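Long-range contacts in histone-lysine N-methyltransferase SETMAR (Homo sapiens, PDB 3F2K), which fuses a histone H3 lysine methyltransferase to a mariner transposase domain, the part described here, and acts in DNA double-strand break repair, stalled replication fork restart and DNA integration: residues D32-C37 with I126-N131; C37-I42 with M74-W79; I96-Y101 with H135-T140. All coordinates share one frame; numbering follows the deposited sequence. Where two conformers were deposited one is given.

In the fold
Interactions 1 and 2 lie deep in the sheet of this transposase domain and share strand 34-43, which pairs in parallel with 126-128 and antiparallel with 72-80; they overlap at Cys37, and the hydrogen bond from Thr36 N to Trp79 O runs between them. Each supplies one aspartate to the same magnesium ion, Asp130 from interaction 1 and Asp38 from interaction 2. Interaction 3 is farther from the centre and only partly buried. There hydroxyls and a ring stack replace the strand ladders, flanked by aliphatic chains in interaction 1 and by tryptophan faces in interaction 2. His135 brings interaction 3 back to the metal site, bonding Glu39 OE2 and Asp130 O.

Interaction 1 (D32-C37 with I126-N131); sequences DRIVTC and ILLHDN. With MG (magnesium ion), chain D.
Ile126 lies against Arg33 where the two strands begin to pair. Its CB stays 4.1 Å from Arg33 O, and its N donates to that same oxygen. CG1, turned beside the backbone N (chi1 -61°), reaches Arg33 NH2 at 3.9 Å. The tip, CD1, sits over the centre of the guanidinium, 3.8 Å from Arg33 CZ, so a methyl covers one face of the flat cation while Arg33 NE is spent on Gly124 O. From here the backbones run parallel: Val35 N donates to Ile126 O, and Val35 O takes Leu128 N at 2.9 Å in a nearly linear approach to the carbonyl. On the side of the sheet carrying Ile34 and Leu128, Ile34 CG2 packs on Leu128 CB at 4.0 Å; Val35 CG1 meets Leu127 CD1 on the other. Thr36 holds OG1 trans to its N (chi1 -160°), which sets the hydroxyl to donate to Leu128 O at 2.7 Å; Cys37 N adds a weak bond to the same oxygen. Past the ladder the strands part, and a water bridges Cys37 O and Asp130 N. Asp130 OD2 then binds the magnesium ion at 2.0 Å, OD1 taking a hydrogen from one of the metal's waters and another from Ala132 N. Two neighbouring parallel strands, each leading to a metal-binding aspartate, are the hallmark of the RNase H-like fold of DDE transposases.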
loop_
_atom_site.group_PDB
_atom_site.type_symbol
_atom_site.label_atom_id
_atom_site.label_comp_id
_atom_site.label_asym_id
_atom_site.label_seq_id
_atom_site.Cartn_x
_atom_site.Cartn_y
_atom_site.Cartn_z
ATOM N N ASP A 32 -10.490 0.143 -9.889
ATOM C CA ASP A 32 -10.407 1.591 -10.079
ATOM C C ASP A 32 -10.696 2.406 -8.804
ATOM O O ASP A 32 -10.272 3.580 -8.721
ATOM C CB ASP A 32 -11.333 2.042 -11.259
ATOM C CG ASP A 32 -12.864 2.022 -10.907
ATOM O OD1 ASP A 32 -13.439 1.008 -10.467
ATOM O OD2 ASP A 32 -13.531 3.064 -11.116
ATOM N N ARG A 33 -11.393 1.795 -7.845
ATOM C CA ARG A 33 -11.751 2.490 -6.594
ATOM C C ARG A 33 -10.730 2.187 -5.492
ATOM O O ARG A 33 -10.737 2.831 -4.445
ATOM C CB ARG A 33 -13.173 2.104 -6.136
ATOM C CG ARG A 33 -14.290 2.354 -7.229
ATOM C CD ARG A 33 -15.570 1.497 -6.913
ATOM N NE ARG A 33 -16.010 1.722 -5.551
ATOM C CZ ARG A 33 -16.820 0.934 -4.912
ATOM N NH1 ARG A 33 -17.309 -0.141 -5.521
ATOM N NH2 ARG A 33 -17.175 1.218 -3.652
ATOM N N ILE A 34 -9.766 1.316 -5.775
ATOM C CA ILE A 34 -8.779 0.988 -4.696
ATOM C C ILE A 34 -7.799 2.100 -4.417
ATOM O O ILE A 34 -7.233 2.674 -5.358
ATOM C CB ILE A 34 -7.977 -0.318 -5.008
ATOM C CG1 ILE A 34 -8.886 -1.524 -4.880
ATOM C CG2 ILE A 34 -6.811 -0.513 -3.908
ATOM C CD1 ILE A 34 -8.313 -2.841 -5.423
ATOM N N VAL A 35 -7.639 2.419 -3.135
ATOM C CA VAL A 35 -6.531 3.193 -2.604
ATOM C C VAL A 35 -5.721 2.153 -1.782
ATOM O O VAL A 35 -6.302 1.393 -1.062
ATOM C CB VAL A 35 -7.021 4.299 -1.645
ATOM C CG1 VAL A 35 -5.842 4.945 -0.985
ATOM C CG2 VAL A 35 -7.740 5.434 -2.514
ATOM N N THR A 36 -4.413 2.175 -1.903
ATOM C CA THR A 36 -3.619 1.231 -1.194
ATOM C C THR A 36 -2.366 1.855 -0.588
ATOM O O THR A 36 -1.822 2.898 -1.094
ATOM C CB THR A 36 -3.275 0.011 -2.146
ATOM O OG1 THR A 36 -2.895 -1.135 -1.368
ATOM C CG2 THR A 36 -2.227 0.350 -3.208
ATOM N N CYS A 37 -1.808 1.174 0.410
ATOM C CA CYS A 37 -0.660 1.757 1.099
ATOM C C CYS A 37 0.153 0.692 1.761
ATOM O O CYS A 37 -0.292 -0.453 1.840
ATOM C CB CYS A 37 -1.150 2.729 2.166
ATOM S SG CYS A 37 -1.959 1.951 3.557
ATOM N N ILE A 126 -11.971 2.350 -1.711
ATOM C CA ILE A 126 -11.842 1.076 -1.005
ATOM C C ILE A 126 -10.386 0.978 -0.585
ATOM O O ILE A 126 -9.504 1.082 -1.404
ATOM C CB ILE A 126 -12.171 -0.139 -1.970
ATOM C CG1 ILE A 126 -13.621 -0.058 -2.500
ATOM C CG2 ILE A 126 -11.902 -1.502 -1.209
ATOM C CD1 ILE A 126 -13.896 -1.117 -3.624
ATOM N N LEU A 127 -10.111 0.883 0.712
ATOM C CA LEU A 127 -8.708 0.902 1.129
ATOM C C LEU A 127 -8.205 -0.539 1.236
ATOM O O LEU A 127 -8.894 -1.411 1.836
ATOM C CB LEU A 127 -8.573 1.630 2.483
ATOM C CG LEU A 127 -7.171 1.621 3.025
ATOM C CD1 LEU A 127 -6.164 2.383 2.085
ATOM C CD2 LEU A 127 -7.211 2.292 4.400
ATOM N N LEU A 128 -7.021 -0.790 0.634
ATOM C CA LEU A 128 -6.325 -2.091 0.772
ATOM C C LEU A 128 -5.047 -1.814 1.543
ATOM O O LEU A 128 -4.141 -1.139 1.074
ATOM C CB LEU A 128 -5.937 -2.560 -0.635
ATOM C CG LEU A 128 -5.169 -3.896 -0.799
ATOM C CD1 LEU A 128 -5.549 -4.903 0.158
ATOM C CD2 LEU A 128 -5.253 -4.271 -2.380
ATOM N N HIS A 129 -5.002 -2.354 2.751
ATOM C CA HIS A 129 -3.860 -2.198 3.592
ATOM C C HIS A 129 -3.728 -3.447 4.491
ATOM O O HIS A 129 -4.674 -4.202 4.671
ATOM C CB HIS A 129 -3.881 -0.847 4.401
ATOM C CG HIS A 129 -4.931 -0.683 5.466
ATOM N ND1 HIS A 129 -6.046 -1.486 5.656
ATOM C CD2 HIS A 129 -5.051 0.316 6.385
ATOM C CE1 HIS A 129 -6.771 -1.004 6.656
ATOM N NE2 HIS A 129 -6.178 0.074 7.121
ATOM N N ASP A 130 -2.546 -3.623 5.046
ATOM C CA ASP A 130 -2.265 -4.848 5.801
ATOM C C ASP A 130 -2.741 -4.711 7.249
ATOM O O ASP A 130 -3.331 -3.681 7.631
ATOM C CB ASP A 130 -0.789 -5.300 5.621
ATOM C CG ASP A 130 0.226 -4.358 6.250
ATOM O OD1 ASP A 130 -0.104 -3.597 7.197
ATOM O OD2 ASP A 130 1.425 -4.415 5.823
ATOM N N ASN A 131 -2.563 -5.762 8.035
ATOM C CA ASN A 131 -3.123 -5.748 9.380
ATOM C C ASN A 131 -2.210 -5.214 10.475
ATOM O O ASN A 131 -2.369 -5.598 11.651
ATOM C CB ASN A 131 -3.595 -7.156 9.697
ATOM C CG ASN A 131 -2.437 -8.099 10.026
ATOM O OD1 ASN A 131 -1.238 -7.731 9.959
ATOM N ND2 ASN A 131 -2.786 -9.300 10.449
HETATM MG MG MG D . 3.145 -3.445 6.118
HETATM O O HOH W 1 -0.190 -1.847 4.421
HETATM O O HOH W 2 2.162 -2.151 7.541
HETATM O O HOH W 3 3.589 -4.775 7.758
HETATM O O HOH W 4 4.873 -2.415 6.440
HETATM O O HOH W 5 4.026 -4.807 4.625
#

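Interaction 2 (C37-I42 with M74-W79); sequences CDEKWI and MVTIWW. With MG (magnesium ion), chain D.
Strands 37-42 and 74-79 run antiparallel at 153°, tightest at Lys40 and Val75, whose N and O atoms exchange two 2.9 Å bonds, while the bonds joining Asp38 and Ile77 are long and weak. At the outer end Met74, here selenomethionine, lies across the Trp41 indole: CB stands 3.5 Å from the centroid of the six-membered ring, almost straight above it, and SE comes in obliquely in a Met-aromatic contact. Beside it, Glu39 and Thr76 run the same way, with Glu39 CG near Met74 CE. A water joins Glu39 OE2 to Thr76 OG1; that carboxylate oxygen is also hydrogen-bonded to His135 NE2. This is the strand of the RNase H-like fold that carries the first metal-binding aspartate: Asp38 OD1 binds the magnesium ion at 2.2 Å, and OD2 is held by Asn165 ND2 and one of the metal's waters. Glu39 works as second shell, its OE1 and its backbone O each accepting from another metal-bound water. Toward the core, Cys37 CB lies 4.0 Å from the centroid of the Trp78 six-membered ring, over its face; SG, in the conformer modelled, is above that ring too. With an alanine at Trp78, Cys37 CB and SG are likely to lose the ring face they lie over. On the reverse side, where Lys40 and Val75 point, Ile42 CD1 packs on Val75 CG1 at 3.8 Å, both reaching Phe191 of helix 184-196.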
loop_
_atom_site.group_PDB
_atom_site.type_symbol
_atom_site.label_atom_id
_atom_site.label_comp_id
_atom_site.label_asym_id
_atom_site.label_seq_id
_atom_site.Cartn_x
_atom_site.Cartn_y
_atom_site.Cartn_z
ATOM N N CYS A 37 -1.808 1.174 0.410
ATOM C CA CYS A 37 -0.660 1.757 1.099
ATOM C C CYS A 37 0.153 0.692 1.761
ATOM O O CYS A 37 -0.292 -0.453 1.840
ATOM C CB CYS A 37 -1.150 2.729 2.166
ATOM S SG CYS A 37 -1.959 1.951 3.557
ATOM N N ASP A 38 1.315 1.119 2.256
ATOM C CA ASP A 38 2.160 0.322 3.114
ATOM C C ASP A 38 3.247 1.225 3.666
ATOM O O ASP A 38 3.590 2.300 3.109
ATOM C CB ASP A 38 2.792 -0.897 2.365
ATOM C CG ASP A 38 3.232 -2.027 3.341
ATOM O OD1 ASP A 38 2.723 -2.032 4.491
ATOM O OD2 ASP A 38 4.043 -2.865 2.926
ATOM N N GLU A 39 3.842 0.708 4.712
ATOM C CA GLU A 39 4.965 1.358 5.416
ATOM C C GLU A 39 6.241 0.618 4.997
ATOM O O GLU A 39 6.263 -0.625 4.799
ATOM C CB GLU A 39 4.735 1.259 6.937
ATOM C CG GLU A 39 3.605 2.180 7.533
ATOM C CD GLU A 39 2.193 1.530 7.474
ATOM O OE1 GLU A 39 2.056 0.410 6.965
ATOM O OE2 GLU A 39 1.253 2.154 8.008
ATOM N N LYS A 40 7.317 1.382 4.874
ATOM C CA LYS A 40 8.647 0.769 4.721
ATOM C C LYS A 40 9.738 1.588 5.442
ATOM O O LYS A 40 9.772 2.801 5.369
ATOM C CB LYS A 40 8.992 0.645 3.218
ATOM C CG LYS A 40 10.439 0.352 2.878
ATOM C CD LYS A 40 10.602 0.107 1.403
ATOM C CE LYS A 40 12.076 -0.075 1.057
ATOM N NZ LYS A 40 12.329 -1.471 1.468
ATOM N N TRP A 41 10.629 0.893 6.135
ATOM C CA TRP A 41 11.892 1.530 6.558
ATOM C C TRP A 41 12.935 1.646 5.425
ATOM O O TRP A 41 13.394 0.625 4.843
ATOM C CB TRP A 41 12.481 0.771 7.781
ATOM C CG TRP A 41 11.644 0.914 9.012
ATOM C CD1 TRP A 41 10.719 0.036 9.473
ATOM C CD2 TRP A 41 11.606 2.048 9.902
ATOM N NE1 TRP A 41 10.119 0.536 10.600
ATOM C CE2 TRP A 41 10.654 1.762 10.894
ATOM C CE3 TRP A 41 12.304 3.260 9.965
ATOM C CZ2 TRP A 41 10.368 2.664 11.953
ATOM C CZ3 TRP A 41 12.029 4.154 11.001
ATOM C CH2 TRP A 41 11.054 3.862 11.971
ATOM N N ILE A 42 13.306 2.881 5.129
ATOM C CA ILE A 42 14.297 3.178 4.107
ATOM C C ILE A 42 15.637 3.390 4.891
ATOM O O ILE A 42 15.740 4.307 5.700
ATOM C CB ILE A 42 14.013 4.446 3.377
ATOM C CG1 ILE A 42 12.789 4.280 2.452
ATOM C CG2 ILE A 42 15.319 4.916 2.558
ATOM C CD1 ILE A 42 12.472 5.509 1.644
HETATM N N MSE A 74 11.163 5.808 8.243
HETATM C CA MSE A 74 9.946 5.173 7.727
HETATM C C MSE A 74 9.148 6.068 6.805
HETATM O O MSE A 74 8.859 7.217 7.110
HETATM C CB MSE A 74 9.052 4.714 8.878
HETATM C CG MSE A 74 7.852 3.949 8.419
HETATM SE SE MSE A 74 6.881 3.361 10.021
HETATM C CE MSE A 74 5.365 4.558 9.898
ATOM N N VAL A 75 8.762 5.497 5.671
ATOM C CA VAL A 75 7.872 6.179 4.704
ATOM C C VAL A 75 6.567 5.378 4.626
ATOM O O VAL A 75 6.543 4.135 4.835
ATOM C CB VAL A 75 8.557 6.372 3.308
ATOM C CG1 VAL A 75 8.829 5.004 2.603
ATOM C CG2 VAL A 75 7.730 7.341 2.376
ATOM N N THR A 76 5.482 6.086 4.355
ATOM C CA THR A 76 4.176 5.520 4.090
ATOM C C THR A 76 3.789 6.198 2.749
ATOM O O THR A 76 3.955 7.419 2.551
ATOM C CB THR A 76 3.164 5.805 5.231
ATOM O OG1 THR A 76 3.734 5.385 6.495
ATOM C CG2 THR A 76 1.845 5.047 4.963
ATOM N N ILE A 77 3.383 5.370 1.814
ATOM C CA ILE A 77 2.915 5.826 0.507
ATOM C C ILE A 77 1.496 5.323 0.267
ATOM O O ILE A 77 1.146 4.152 0.540
ATOM C CB ILE A 77 3.872 5.398 -0.649
ATOM C CG1 ILE A 77 3.404 6.034 -1.990
ATOM C CG2 ILE A 77 3.991 3.897 -0.733
ATOM C CD1 ILE A 77 4.319 5.760 -3.192
ATOM N N TRP A 78 0.679 6.216 -0.268
ATOM C CA TRP A 78 -0.676 5.974 -0.573
ATOM C C TRP A 78 -0.891 6.260 -2.060
ATOM O O TRP A 78 -0.548 7.329 -2.554
ATOM C CB TRP A 78 -1.583 6.973 0.212
ATOM C CG TRP A 78 -1.366 6.992 1.735
ATOM C CD1 TRP A 78 -0.334 7.583 2.422
ATOM C CD2 TRP A 78 -2.207 6.426 2.682
ATOM N NE1 TRP A 78 -0.498 7.432 3.751
ATOM C CE2 TRP A 78 -1.641 6.694 3.947
ATOM C CE3 TRP A 78 -3.406 5.676 2.598
ATOM C CZ2 TRP A 78 -2.204 6.231 5.120
ATOM C CZ3 TRP A 78 -3.952 5.214 3.745
ATOM C CH2 TRP A 78 -3.379 5.528 5.006
ATOM N N TRP A 79 -1.619 5.373 -2.722
ATOM C CA TRP A 79 -1.806 5.498 -4.184
ATOM C C TRP A 79 -2.956 4.652 -4.733
ATOM O O TRP A 79 -3.457 3.714 -4.087
ATOM C CB TRP A 79 -0.495 5.123 -4.890
ATOM C CG TRP A 79 -0.001 3.771 -4.525
ATOM C CD1 TRP A 79 0.636 3.388 -3.373
ATOM C CD2 TRP A 79 -0.058 2.615 -5.372
ATOM N NE1 TRP A 79 1.011 2.058 -3.459
ATOM C CE2 TRP A 79 0.605 1.560 -4.683
ATOM C CE3 TRP A 79 -0.556 2.396 -6.662
ATOM C CZ2 TRP A 79 0.718 0.240 -5.220
ATOM C CZ3 TRP A 79 -0.423 1.095 -7.249
ATOM C CH2 TRP A 79 0.201 0.020 -6.490
HETATM MG MG MG D . 3.145 -3.445 6.118
HETATM O O HOH W 5 4.026 -4.807 4.625
HETATM O O HOH W 6 1.722 4.735 8.158
HETATM O O HOH W 2 2.162 -2.151 7.541
HETATM O O HOH W 4 4.873 -2.415 6.440
HETATM O O HOH W 3 3.589 -4.775 7.758
#

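Interaction 3 (I96-Y101 with H135-T140); sequences ITSEKY and HVAQPT
Thr140 OG1 sits among three oxygens: Ser98 O at 3.0 Å, Ser98 OG at 2.9 Å and, just outside the contact, Pro134 O; its single proton could go to any of them. Ser98 OG, which is hydrogen-bonded to Pro134 O as well, accepts from Thr140 N at 3.2 Å, with an N-H...O angle of 155°, so in the modelled conformer the serine hydroxyl is tied to the backbone of Thr140; a second conformer was deposited, and the bonds through OG are correspondingly less certain. Ser98 reaches across with OG extended away from its own N (chi1 -168°), and the Ala137 methyl lies alongside. The arrangement brings two helix starts together. Thr97 is the N-cap of helix 98-115, its OG1 accepting from Lys100 N at 3.0 Å, and Pro139, after a cis peptide bond, holds the N-cap position of helix 140-147. Pro139 CD rests 3.8 Å from Glu99 N, and the Glu99 side chain crosses the proline at roughly a right angle. In the RNase H-like fold, helix 98-115 connects strand 83-89 to strand 126-128 and covers one face of the sheet, so the contact fastens its first turn to the chain that follows the metal ligand Asp130. One turn further on, Tyr101 and His135 form an offset stack with centroids 4.2 Å apart and planes 19° from parallel; the Tyr101 hydroxyl lies over the centre of the imidazole. Two hydrogen bonds, ND1 to Asp130 O and NE2 to Glu39 OE2, probably fix the turn of the imidazole. Thr140 OG1 meets the tyrosine ring at its edge, in plane, 3.4 Å from Tyr101 CD2, while Thr140 CG2 touches the same carbon at 3.6 Å.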
loop_
_atom_site.group_PDB
_atom_site.type_symbol
_atom_site.label_atom_id
_atom_site.label_comp_id
_atom_site.label_asym_id
_atom_site.label_seq_id
_atom_site.Cartn_x
_atom_site.Cartn_y
_atom_site.Cartn_z
ATOM N N ILE A 96 4.123 5.808 15.956
ATOM C CA ILE A 96 3.449 4.994 14.928
ATOM C C ILE A 96 2.183 4.410 15.590
ATOM O O ILE A 96 2.198 3.281 16.063
ATOM C CB ILE A 96 4.383 3.848 14.481
ATOM C CG1 ILE A 96 5.715 4.400 13.971
ATOM C CG2 ILE A 96 3.652 2.882 13.463
ATOM C CD1 ILE A 96 6.790 3.311 13.931
ATOM N N THR A 97 1.133 5.229 15.712
ATOM C CA THR A 97 -0.070 4.890 16.494
ATOM C C THR A 97 -1.278 4.920 15.574
ATOM O O THR A 97 -1.180 5.475 14.432
ATOM C CB THR A 97 -0.325 5.934 17.611
ATOM O OG1 THR A 97 -0.494 7.230 17.024
ATOM C CG2 THR A 97 0.903 6.063 18.565
ATOM N N SER A 98 -2.389 4.355 16.044
ATOM C CA SER A 98 -3.630 4.418 15.277
ATOM C C SER A 98 -4.104 5.881 15.204
ATOM O O SER A 98 -4.759 6.268 14.224
ATOM C CB SER A 98 -4.712 3.499 15.849
ATOM O OG SER A 98 -5.818 3.361 14.941
ATOM N N GLU A 99 -3.743 6.686 16.225
ATOM C CA GLU A 99 -4.100 8.104 16.247
ATOM C C GLU A 99 -3.396 8.815 15.083
ATOM O O GLU A 99 -4.004 9.595 14.341
ATOM C CB GLU A 99 -3.778 8.790 17.616
ATOM C CG GLU A 99 -4.765 8.355 18.703
ATOM C CD GLU A 99 -4.325 7.063 19.441
ATOM O OE1 GLU A 99 -3.261 6.453 19.125
ATOM O OE2 GLU A 99 -4.994 6.690 20.402
ATOM N N LYS A 100 -2.124 8.538 14.930
ATOM C CA LYS A 100 -1.310 9.153 13.868
ATOM C C LYS A 100 -1.846 8.666 12.505
ATOM O O LYS A 100 -1.900 9.431 11.559
ATOM C CB LYS A 100 0.155 8.692 14.057
ATOM C CG LYS A 100 1.115 9.046 12.911
ATOM C CD LYS A 100 0.880 10.487 12.575
ATOM C CE LYS A 100 2.165 11.212 12.363
ATOM N NZ LYS A 100 2.450 11.227 10.892
ATOM N N TYR A 101 -2.082 7.366 12.401
ATOM C CA TYR A 101 -2.531 6.787 11.091
ATOM C C TYR A 101 -3.884 7.369 10.711
ATOM O O TYR A 101 -4.089 7.659 9.498
ATOM C CB TYR A 101 -2.585 5.296 11.181
ATOM C CG TYR A 101 -2.753 4.558 9.902
ATOM C CD1 TYR A 101 -1.683 4.465 8.989
ATOM C CD2 TYR A 101 -3.951 3.900 9.626
ATOM C CE1 TYR A 101 -1.788 3.717 7.845
ATOM C CE2 TYR A 101 -4.098 3.137 8.420
ATOM C CZ TYR A 101 -2.992 3.058 7.556
ATOM O OH TYR A 101 -3.094 2.314 6.369
ATOM N N HIS A 135 -3.560 0.008 11.760
ATOM C CA HIS A 135 -4.456 -0.032 10.597
ATOM C C HIS A 135 -5.798 -0.549 10.983
ATOM O O HIS A 135 -6.840 -0.295 10.307
ATOM C CB HIS A 135 -3.863 -0.988 9.525
ATOM C CG HIS A 135 -2.618 -0.452 8.837
ATOM N ND1 HIS A 135 -2.051 -1.092 7.750
ATOM C CD2 HIS A 135 -1.803 0.582 9.126
ATOM C CE1 HIS A 135 -0.972 -0.438 7.367
ATOM N NE2 HIS A 135 -0.768 0.567 8.202
ATOM N N VAL A 136 -5.829 -1.309 12.072
ATOM C CA VAL A 136 -7.004 -2.083 12.417
ATOM C C VAL A 136 -7.590 -1.683 13.817
ATOM O O VAL A 136 -8.488 -2.345 14.294
ATOM C CB VAL A 136 -6.779 -3.653 12.267
ATOM C CG1 VAL A 136 -6.391 -3.981 10.757
ATOM C CG2 VAL A 136 -5.737 -4.187 13.235
ATOM N N ALA A 137 -7.059 -0.617 14.391
ATOM C CA ALA A 137 -7.478 -0.151 15.719
ATOM C C ALA A 137 -8.327 1.126 15.555
ATOM O O ALA A 137 -8.461 1.639 14.446
ATOM C CB ALA A 137 -6.261 0.146 16.547
ATOM N N GLN A 138 -8.948 1.550 16.651
ATOM C CA GLN A 138 -9.522 2.878 16.731
ATOM C C GLN A 138 -8.335 3.830 17.080
ATOM O O GLN A 138 -7.397 3.445 17.865
ATOM C CB GLN A 138 -10.600 2.884 17.828
ATOM C CG GLN A 138 -11.862 2.106 17.540
ATOM C CD GLN A 138 -12.639 2.558 16.292
ATOM O OE1 GLN A 138 -12.257 3.537 15.605
ATOM N NE2 GLN A 138 -13.769 1.835 16.011
ATOM N N PRO A 139 -8.385 5.080 16.625
ATOM C CA PRO A 139 -9.531 5.645 15.892
ATOM C C PRO A 139 -9.455 5.587 14.385
ATOM O O PRO A 139 -10.295 6.215 13.726
ATOM C CB PRO A 139 -9.551 7.113 16.388
ATOM C CG PRO A 139 -8.091 7.468 16.438
ATOM C CD PRO A 139 -7.420 6.139 17.002
ATOM N N THR A 140 -8.493 4.802 13.857
ATOM C CA THR A 140 -8.445 4.511 12.416
ATOM C C THR A 140 -9.787 3.989 11.871
ATOM O O THR A 140 -10.239 4.456 10.810
ATOM C CB THR A 140 -7.236 3.588 12.093
ATOM O OG1 THR A 140 -6.059 4.371 12.259
ATOM C CG2 THR A 140 -7.306 3.071 10.573
#